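Local atomic coordinates of SusD-like protein BACOVA_02651 (Bacteroides ovatus, PDB entry 5E75), a protein that binds polysaccharide at the cell surface and probably captures xyloglucan before its transport into the periplasm for degradation. Residues A193-R203 / V426-D434; R300-S309 / I452-L460. One frame throughout, in Å; residues are numbered along the deposited sequence.

Interaction 1 of 2, residues A193-R203 / V426-D434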
loop_
_atom_site.group_PDB
_atom_site.type_symbol
_atom_site.label_atom_id
_atom_site.label_comp_id
_atom_site.label_asym_id
_atom_site.label_seq_id
_atom_site.Cartn_x
_atom_site.Cartn_y
_atom_site.Cartn_z
ATOM N N ALA A 193 -12.544 -8.317 1.841
ATOM C CA ALA A 193 -12.475 -7.544 3.072
ATOM C C ALA A 193 -13.826 -7.462 3.766
ATOM O O ALA A 193 -13.902 -7.518 4.991
ATOM C CB ALA A 193 -11.936 -6.124 2.790
ATOM N N ARG A 194 -14.903 -7.311 2.994
ATOM C CA ARG A 194 -16.229 -7.221 3.594
ATOM C C ARG A 194 -16.699 -8.560 4.178
ATOM O O ARG A 194 -17.446 -8.579 5.165
ATOM C CB ARG A 194 -17.262 -6.690 2.589
ATOM C CG ARG A 194 -18.563 -6.285 3.283
ATOM C CD ARG A 194 -19.596 -5.665 2.361
ATOM N NE ARG A 194 -20.178 -6.642 1.455
ATOM C CZ ARG A 194 -21.188 -6.385 0.640
ATOM N NH1 ARG A 194 -21.731 -5.170 0.632
ATOM N NH2 ARG A 194 -21.651 -7.344 -0.145
ATOM N N SER A 195 -16.254 -9.662 3.578
ATOM C CA SER A 195 -16.821 -10.975 3.886
ATOM C C SER A 195 -16.815 -11.267 5.387
ATOM O O SER A 195 -17.805 -11.757 5.917
ATOM C CB SER A 195 -16.121 -12.090 3.107
ATOM O OG SER A 195 -14.786 -12.285 3.544
ATOM N N GLY A 196 -15.718 -10.958 6.072
ATOM C CA GLY A 196 -15.611 -11.243 7.492
ATOM C C GLY A 196 -15.761 -10.042 8.406
ATOM O O GLY A 196 -15.585 -10.150 9.620
ATOM N N TRP A 197 -16.071 -8.884 7.829
ATOM C CA TRP A 197 -15.968 -7.618 8.561
ATOM C C TRP A 197 -17.061 -7.482 9.600
ATOM O O TRP A 197 -18.222 -7.352 9.261
ATOM C CB TRP A 197 -16.006 -6.479 7.548
ATOM C CG TRP A 197 -15.758 -5.067 8.037
ATOM C CD1 TRP A 197 -16.649 -4.247 8.673
ATOM C CD2 TRP A 197 -14.576 -4.286 7.824
ATOM N NE1 TRP A 197 -16.089 -3.010 8.886
ATOM C CE2 TRP A 197 -14.815 -3.014 8.383
ATOM C CE3 TRP A 197 -13.351 -4.536 7.216
ATOM C CZ2 TRP A 197 -13.860 -1.999 8.356
ATOM C CZ3 TRP A 197 -12.390 -3.521 7.208
ATOM C CH2 TRP A 197 -12.666 -2.270 7.764
ATOM N N ASN A 198 -16.677 -7.507 10.877
ATOM C CA ASN A 198 -17.639 -7.474 11.988
ATOM C C ASN A 198 -18.674 -8.594 11.856
ATOM O O ASN A 198 -19.849 -8.391 12.154
ATOM C CB ASN A 198 -18.396 -6.126 12.073
ATOM C CG ASN A 198 -17.594 -4.995 12.700
ATOM O OD1 ASN A 198 -16.747 -5.207 13.565
ATOM N ND2 ASN A 198 -17.908 -3.762 12.288
ATOM N N ASN A 199 -18.245 -9.768 11.401
ATOM C CA ASN A 199 -19.183 -10.846 11.086
ATOM C C ASN A 199 -19.038 -12.084 11.983
ATOM O O ASN A 199 -19.303 -13.216 11.553
ATOM C CB ASN A 199 -19.025 -11.250 9.621
ATOM C CG ASN A 199 -20.229 -11.993 9.084
ATOM O OD1 ASN A 199 -21.380 -11.615 9.345
ATOM N ND2 ASN A 199 -19.978 -13.041 8.315
ATOM N N GLY A 200 -18.578 -11.874 13.213
ATOM C CA GLY A 200 -18.610 -12.915 14.224
ATOM C C GLY A 200 -17.624 -14.053 14.041
ATOM O O GLY A 200 -17.795 -15.114 14.636
ATOM N N GLY A 201 -16.593 -13.853 13.228
ATOM C CA GLY A 201 -15.542 -14.843 13.072
ATOM C C GLY A 201 -15.717 -15.791 11.902
ATOM O O GLY A 201 -14.988 -16.782 11.779
ATOM N N THR A 202 -16.668 -15.497 11.025
ATOM C CA THR A 202 -16.822 -16.244 9.782
ATOM C C THR A 202 -16.914 -15.279 8.604
ATOM O O THR A 202 -17.238 -14.100 8.778
ATOM C CB THR A 202 -18.033 -17.205 9.799
ATOM O OG1 THR A 202 -19.244 -16.456 9.711
ATOM C CG2 THR A 202 -18.048 -18.051 11.062
ATOM N N ARG A 203 -16.578 -15.776 7.421
ATOM C CA ARG A 203 -16.631 -14.986 6.201
ATOM C C ARG A 203 -17.867 -15.344 5.380
ATOM O O ARG A 203 -18.122 -16.510 5.073
ATOM C CB ARG A 203 -15.349 -15.169 5.393
ATOM C CG ARG A 203 -14.163 -14.436 6.028
ATOM C CD ARG A 203 -12.849 -14.553 5.239
ATOM N NE ARG A 203 -12.080 -13.325 5.336
ATOM C CZ ARG A 203 -10.783 -13.203 5.100
ATOM N NH1 ARG A 203 -10.028 -14.252 4.787
ATOM N NH2 ARG A 203 -10.224 -11.996 5.217
ATOM N N VAL A 426 -5.732 -4.418 9.172
ATOM C CA VAL A 426 -7.004 -3.925 9.701
ATOM C C VAL A 426 -8.160 -4.806 9.226
ATOM O O VAL A 426 -9.053 -5.150 10.016
ATOM C CB VAL A 426 -7.246 -2.440 9.337
ATOM C CG1 VAL A 426 -8.608 -1.988 9.811
ATOM C CG2 VAL A 426 -6.142 -1.576 9.949
ATOM N N THR A 427 -8.151 -5.173 7.943
ATOM C CA THR A 427 -9.156 -6.094 7.423
ATOM C C THR A 427 -9.182 -7.399 8.228
ATOM O O THR A 427 -10.243 -7.878 8.618
ATOM C CB THR A 427 -8.933 -6.384 5.937
ATOM O OG1 THR A 427 -9.173 -5.187 5.199
ATOM C CG2 THR A 427 -9.874 -7.457 5.425
ATOM N N TRP A 428 -8.013 -7.977 8.471
ATOM C CA TRP A 428 -7.946 -9.200 9.258
ATOM C C TRP A 428 -8.431 -8.979 10.697
ATOM O O TRP A 428 -9.093 -9.856 11.262
ATOM C CB TRP A 428 -6.523 -9.795 9.231
ATOM C CG TRP A 428 -6.128 -10.377 7.914
ATOM C CD1 TRP A 428 -6.905 -11.130 7.056
ATOM C CD2 TRP A 428 -4.844 -10.281 7.292
ATOM N NE1 TRP A 428 -6.178 -11.487 5.944
ATOM C CE2 TRP A 428 -4.914 -10.974 6.065
ATOM C CE3 TRP A 428 -3.640 -9.659 7.650
ATOM C CZ2 TRP A 428 -3.825 -11.060 5.204
ATOM C CZ3 TRP A 428 -2.572 -9.728 6.796
ATOM C CH2 TRP A 428 -2.670 -10.423 5.581
ATOM N N PHE A 429 -8.130 -7.821 11.293
ATOM C CA PHE A 429 -8.583 -7.504 12.642
ATOM C C PHE A 429 -10.099 -7.392 12.725
ATOM O O PHE A 429 -10.713 -7.781 13.728
ATOM C CB PHE A 429 -7.910 -6.220 13.144
ATOM C CG PHE A 429 -8.582 -5.629 14.336
ATOM C CD1 PHE A 429 -8.395 -6.176 15.593
ATOM C CD2 PHE A 429 -9.447 -4.565 14.197
ATOM C CE1 PHE A 429 -9.058 -5.654 16.686
ATOM C CE2 PHE A 429 -10.103 -4.044 15.290
ATOM C CZ PHE A 429 -9.918 -4.588 16.532
ATOM N N ARG A 430 -10.715 -6.882 11.669
ATOM C CA ARG A 430 -12.166 -6.789 11.645
ATOM C C ARG A 430 -12.840 -8.153 11.508
ATOM O O ARG A 430 -14.024 -8.297 11.843
ATOM C CB ARG A 430 -12.616 -5.835 10.526
ATOM C CG ARG A 430 -12.816 -4.414 10.991
ATOM C CD ARG A 430 -14.196 -4.261 11.637
ATOM N NE ARG A 430 -14.481 -2.893 12.024
ATOM C CZ ARG A 430 -14.207 -2.359 13.206
ATOM N NH1 ARG A 430 -13.628 -3.082 14.158
ATOM N NH2 ARG A 430 -14.534 -1.096 13.442
ATOM N N TYR A 431 -12.086 -9.132 11.019
ATOM C CA TYR A 431 -12.543 -10.515 10.852
ATOM C C TYR A 431 -12.281 -11.395 12.087
ATOM O O TYR A 431 -13.204 -12.033 12.615
ATOM C CB TYR A 431 -11.841 -11.060 9.608
ATOM C CG TYR A 431 -11.843 -12.555 9.349
ATOM C CD1 TYR A 431 -12.936 -13.364 9.642
ATOM C CD2 TYR A 431 -10.754 -13.137 8.730
ATOM C CE1 TYR A 431 -12.897 -14.740 9.368
ATOM C CE2 TYR A 431 -10.709 -14.490 8.454
ATOM C CZ TYR A 431 -11.781 -15.276 8.762
ATOM O OH TYR A 431 -11.688 -16.615 8.458
ATOM N N LEU A 432 -11.028 -11.418 12.546
ATOM C CA LEU A 432 -10.591 -12.233 13.686
ATOM C C LEU A 432 -9.854 -11.329 14.670
ATOM O O LEU A 432 -8.633 -11.348 14.759
ATOM C CB LEU A 432 -9.703 -13.376 13.198
ATOM C CG LEU A 432 -10.362 -14.411 12.287
ATOM C CD1 LEU A 432 -9.325 -15.387 11.736
ATOM C CD2 LEU A 432 -11.472 -15.180 13.006
ATOM N N PRO A 433 -10.599 -10.508 15.418
ATOM C CA PRO A 433 -9.932 -9.515 16.267
ATOM C C PRO A 433 -9.030 -10.093 17.348
ATOM O O PRO A 433 -7.950 -9.570 17.577
ATOM C CB PRO A 433 -11.096 -8.719 16.881
ATOM C CG PRO A 433 -12.326 -9.557 16.630
ATOM C CD PRO A 433 -12.054 -10.285 15.367
ATOM N N ASP A 434 -9.446 -11.167 17.998
ATOM C CA ASP A 434 -8.630 -11.717 19.060
ATOM C C ASP A 434 -7.332 -12.279 18.493
ATOM O O ASP A 434 -6.262 -12.046 19.054
ATOM C CB ASP A 434 -9.405 -12.778 19.854
ATOM C CG ASP A 434 -10.556 -12.182 20.635
ATOM O OD1 ASP A 434 -10.390 -11.068 21.184
ATOM O OD2 ASP A 434 -11.629 -12.813 20.686
HETATM O O HOH W 1 -12.803 -8.342 7.490
HETATM O O HOH W 2 -15.796 -12.105 11.481
HETATM O O HOH W 3 -15.255 -7.046 14.668
HETATM O O HOH W 4 -13.836 -18.162 8.982
#
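R430 lies across the indole of W197, where the loop after helix 180-195 meets the end of helix 421-431 in this largely helical SusD-family fold. R430 CB sits 3.6 Å from W197 CE3. R430 CG then stands almost squarely over the face, 3.5 Å from the centroid of the six-membered ring, a CH-pi contact. A bend there (chi2 -82°) carries CD toward the pyrrole part, and CD also meets N198 OD1 at 3.3 Å. The guanidinium ends nearly perpendicular to the indole, with W197 NE1 at its edge and N198 ND2 over one face. R430 NH2 makes a salt bridge with E151, which also accepts from W197 NE1, so one carboxylate holds both the guanidinium and the indole N-H. The backbone adds a hydrogen bond of 2.9 Å from N198 N to R430 O. Farther along, the guanidinium of R203 lies flat on the Y431 ring, planes 13° apart, and L432 CG covers the opposite face. R203 NH1 pairs with E369, which also takes the W428 indole N-H. Between the segments, water 2 donates to G196 O and Y431 O and accepts from G201 N at 2.6 Å.

Interaction 2 of 2, residues R300-S309 / I452-L460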
loop_
_atom_site.group_PDB
_atom_site.type_symbol
_atom_site.label_atom_id
_atom_site.label_comp_id
_atom_site.label_asym_id
_atom_site.label_seq_id
_atom_site.Cartn_x
_atom_site.Cartn_y
_atom_site.Cartn_z
ATOM N N ARG A 300 13.673 -10.300 -0.017
ATOM C CA ARG A 300 14.292 -9.594 1.099
ATOM C C ARG A 300 15.238 -8.512 0.572
ATOM O O ARG A 300 15.148 -7.362 0.982
ATOM C CB ARG A 300 15.054 -10.559 2.020
ATOM C CG ARG A 300 15.513 -9.877 3.314
ATOM C CD ARG A 300 16.643 -10.613 4.014
ATOM N NE ARG A 300 17.831 -10.571 3.176
ATOM C CZ ARG A 300 18.766 -11.512 3.119
ATOM N NH1 ARG A 300 18.716 -12.589 3.898
ATOM N NH2 ARG A 300 19.778 -11.353 2.281
ATOM N N ASN A 301 16.128 -8.866 -0.348
ATOM C CA ASN A 301 17.114 -7.885 -0.819
ATOM C C ASN A 301 16.470 -6.712 -1.547
ATOM O O ASN A 301 16.967 -5.566 -1.465
ATOM C CB ASN A 301 18.146 -8.532 -1.766
ATOM C CG ASN A 301 19.159 -9.381 -1.057
ATOM O OD1 ASN A 301 19.321 -9.307 0.157
ATOM N ND2 ASN A 301 19.866 -10.209 -1.829
ATOM N N ALA A 302 15.390 -6.974 -2.287
ATOM C CA ALA A 302 14.723 -5.896 -3.002
ATOM C C ALA A 302 13.939 -4.983 -2.073
ATOM O O ALA A 302 13.472 -3.928 -2.487
ATOM C CB ALA A 302 13.801 -6.455 -4.086
ATOM N N THR A 303 13.760 -5.401 -0.827
ATOM C CA THR A 303 12.986 -4.613 0.127
ATOM C C THR A 303 13.866 -3.856 1.138
ATOM O O THR A 303 13.636 -2.653 1.384
ATOM C CB THR A 303 11.925 -5.479 0.848
ATOM O OG1 THR A 303 11.138 -6.164 -0.131
ATOM C CG2 THR A 303 11.011 -4.629 1.677
ATOM N N PHE A 304 14.844 -4.549 1.718
ATOM C CA PHE A 304 15.781 -3.959 2.684
ATOM C C PHE A 304 17.211 -4.341 2.358
ATOM O O PHE A 304 17.481 -5.469 1.972
ATOM C CB PHE A 304 15.494 -4.456 4.115
ATOM C CG PHE A 304 14.106 -4.163 4.584
ATOM C CD1 PHE A 304 13.730 -2.873 4.934
ATOM C CD2 PHE A 304 13.163 -5.180 4.645
ATOM C CE1 PHE A 304 12.424 -2.602 5.338
ATOM C CE2 PHE A 304 11.870 -4.926 5.053
ATOM C CZ PHE A 304 11.486 -3.625 5.399
ATOM N N PHE A 305 18.129 -3.404 2.568
ATOM C CA PHE A 305 19.566 -3.698 2.567
ATOM C C PHE A 305 19.882 -4.489 3.836
ATOM O O PHE A 305 19.404 -4.132 4.900
ATOM C CB PHE A 305 20.378 -2.410 2.589
ATOM C CG PHE A 305 20.227 -1.550 1.353
ATOM C CD1 PHE A 305 20.868 -1.894 0.167
ATOM C CD2 PHE A 305 19.488 -0.364 1.380
ATOM C CE1 PHE A 305 20.761 -1.099 -0.957
ATOM C CE2 PHE A 305 19.387 0.425 0.246
ATOM C CZ PHE A 305 20.031 0.060 -0.911
ATOM N N THR A 306 20.678 -5.553 3.743
ATOM C CA THR A 306 21.261 -6.179 4.925
ATOM C C THR A 306 22.717 -6.487 4.613
ATOM O O THR A 306 23.105 -6.531 3.452
ATOM C CB THR A 306 20.524 -7.461 5.372
ATOM O OG1 THR A 306 20.507 -8.419 4.307
ATOM C CG2 THR A 306 19.081 -7.147 5.828
ATOM N N LYS A 307 23.515 -6.672 5.658
ATOM C CA LYS A 307 24.970 -6.718 5.523
ATOM C C LYS A 307 25.449 -7.701 4.458
ATOM O O LYS A 307 25.105 -8.882 4.490
ATOM C CB LYS A 307 25.591 -7.077 6.863
ATOM C CG LYS A 307 27.110 -6.910 6.884
ATOM C CD LYS A 307 27.648 -7.095 8.286
ATOM C CE LYS A 307 29.081 -6.606 8.380
ATOM N NZ LYS A 307 29.617 -6.791 9.752
ATOM N N GLY A 308 26.268 -7.204 3.541
ATOM C CA GLY A 308 26.850 -8.042 2.509
ATOM C C GLY A 308 25.996 -8.237 1.267
ATOM O O GLY A 308 26.456 -8.823 0.290
ATOM N N SER A 309 24.758 -7.741 1.270
ATOM C CA SER A 309 23.926 -7.877 0.083
ATOM C C SER A 309 24.447 -6.998 -1.043
ATOM O O SER A 309 24.805 -5.836 -0.820
ATOM C CB SER A 309 22.468 -7.514 0.375
ATOM O OG SER A 309 21.883 -8.505 1.219
ATOM N N ILE A 452 22.750 -6.447 12.826
ATOM C CA ILE A 452 22.166 -7.574 12.134
ATOM C C ILE A 452 23.224 -8.059 11.159
ATOM O O ILE A 452 23.677 -7.303 10.301
ATOM C CB ILE A 452 20.892 -7.155 11.384
ATOM C CG1 ILE A 452 19.861 -6.621 12.385
ATOM C CG2 ILE A 452 20.341 -8.325 10.601
ATOM C CD1 ILE A 452 18.632 -6.044 11.721
ATOM N N ILE A 453 23.651 -9.302 11.314
ATOM C CA ILE A 453 24.707 -9.860 10.469
ATOM C C ILE A 453 24.291 -11.225 9.940
ATOM O O ILE A 453 23.269 -11.766 10.359
ATOM C CB ILE A 453 26.046 -9.962 11.241
ATOM C CG1 ILE A 453 25.916 -10.902 12.435
ATOM C CG2 ILE A 453 26.466 -8.574 11.711
ATOM C CD1 ILE A 453 27.247 -11.190 13.135
ATOM N N LYS A 454 25.076 -11.771 9.015
ATOM C CA LYS A 454 24.789 -13.086 8.436
ATOM C C LYS A 454 25.851 -14.119 8.743
ATOM O O LYS A 454 27.026 -13.784 8.882
ATOM C CB LYS A 454 24.659 -12.989 6.925
ATOM C CG LYS A 454 23.467 -12.208 6.492
ATOM C CD LYS A 454 23.607 -11.777 5.063
ATOM C CE LYS A 454 22.541 -10.736 4.756
ATOM N NZ LYS A 454 22.760 -10.098 3.452
ATOM N N ASP A 455 25.424 -15.376 8.844
ATOM C CA ASP A 455 26.359 -16.495 8.933
ATOM C C ASP A 455 26.657 -17.068 7.547
ATOM O O ASP A 455 26.130 -16.589 6.541
ATOM C CB ASP A 455 25.854 -17.586 9.891
ATOM C CG ASP A 455 24.548 -18.234 9.441
ATOM O OD1 ASP A 455 24.284 -18.326 8.224
ATOM O OD2 ASP A 455 23.784 -18.669 10.323
ATOM N N GLU A 456 27.499 -18.100 7.512
ATOM C CA GLU A 456 27.922 -18.727 6.263
ATOM C C GLU A 456 26.746 -19.155 5.396
ATOM O O GLU A 456 26.815 -19.095 4.169
ATOM C CB GLU A 456 28.802 -19.947 6.551
ATOM C CG GLU A 456 30.065 -19.644 7.339
ATOM C CD GLU A 456 30.920 -20.883 7.559
ATOM O OE1 GLU A 456 30.472 -21.988 7.184
ATOM O OE2 GLU A 456 32.038 -20.750 8.103
ATOM N N ASP A 457 25.671 -19.597 6.036
ATOM C CA ASP A 457 24.502 -20.074 5.309
ATOM C C ASP A 457 23.562 -18.937 4.924
ATOM O O ASP A 457 22.492 -19.175 4.367
ATOM C CB ASP A 457 23.761 -21.134 6.122
ATOM C CG ASP A 457 24.614 -22.359 6.388
ATOM O OD1 ASP A 457 25.624 -22.541 5.674
ATOM O OD2 ASP A 457 24.274 -23.138 7.303
ATOM N N GLY A 458 23.967 -17.705 5.227
ATOM C CA GLY A 458 23.199 -16.521 4.866
ATOM C C GLY A 458 22.041 -16.214 5.796
ATOM O O GLY A 458 21.191 -15.382 5.480
ATOM N N LYS A 459 22.005 -16.868 6.950
ATOM C CA LYS A 459 20.930 -16.648 7.900
ATOM C C LYS A 459 21.215 -15.379 8.700
ATOM O O LYS A 459 22.366 -15.100 9.043
ATOM C CB LYS A 459 20.767 -17.846 8.841
ATOM C CG LYS A 459 19.690 -17.652 9.890
ATOM C CD LYS A 459 19.586 -18.829 10.856
ATOM C CE LYS A 459 18.798 -18.417 12.101
ATOM N NZ LYS A 459 18.170 -19.564 12.824
ATOM N N LEU A 460 20.162 -14.617 8.996
ATOM C CA LEU A 460 20.299 -13.385 9.762
ATOM C C LEU A 460 20.431 -13.650 11.256
ATOM O O LEU A 460 19.751 -14.519 11.792
ATOM C CB LEU A 460 19.084 -12.487 9.524
ATOM C CG LEU A 460 18.931 -11.911 8.124
ATOM C CD1 LEU A 460 17.617 -11.156 8.064
ATOM C CD2 LEU A 460 20.081 -11.001 7.736
HETATM O O HOH W 5 22.462 -12.396 1.568
HETATM O O HOH W 6 22.483 -6.088 8.149
#
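K454 points its side chain from strand 451-454 into the turn formed by T306 to S309. CG lies beside the backbone N (chi1 -67°), and the chain beyond it is extended, so NZ reaches well across the contact. T306 meets it at about a right angle. Its OG1 accepts from K454 NZ at 2.9 Å. The carbonyl oxygen K307 O accepts a second bond from K454 NZ, at 2.8 Å, with the donor above the carbonyl plane. K454 NZ thus gives hydrogen bonds to a hydroxyl, a backbone oxygen and water 5.

R300 and K454 run past each other head to tail. The two like charges come close, R300 NH2 standing 3.4 Å from K454 NZ. Water 5 accepts from both and probably eases the repulsion. R300 NH2 also donates to N301 OD1, 3.0 Å away. S309 OG donates to the same N301 OD1 from the opposite face of the amide. The aliphatic part of R300 rests against L460, CD to CD1 4.2 Å. A leucine in place of K454 would probably leave T306 OG1 and K307 O without their shared donor and the turn less firmly tied to the strand.

K307 lies alongside I453, both side chains pointing the same way. K307 CD packs on I453 CG2 at 3.9 Å. Water 6 joins the backbones here, accepting from K307 N and donating to I452 O.

The T306-S309 segment is a type II beta turn with glycine at its third position. It meets a beta hairpin whose strands, 451-454 and 460-465, belong to a three-stranded antiparallel sheet. The hairpin is closed by a type I turn from D455 to G458, with G458 at positive phi and D455 N bonded to K459 O: the type I turn with G1 bulge.

How the interactions relate
The two interactions do not touch: their centres are 35 Å apart and their nearest atoms about 15 Å. Both are partly buried, and neither lies at the centre of the chain. Interaction 1 covers more surface and joins the end of helix 180-195 and the loop after it to the end of helix 421-431. Its chemistry is mainly arginines laid over aromatic faces, with their charges met by glutamates of helices 151-168 and 360-372. Interaction 2 fixes a turn after helix 297-303 to a small antiparallel sheet. It depends on a lysine whose ammonium donates to a hydroxyl, a backbone carbonyl and a water, with no aromatic stack. Helix 433-441, which begins in interaction 1, is followed by strand 451-454 of interaction 2.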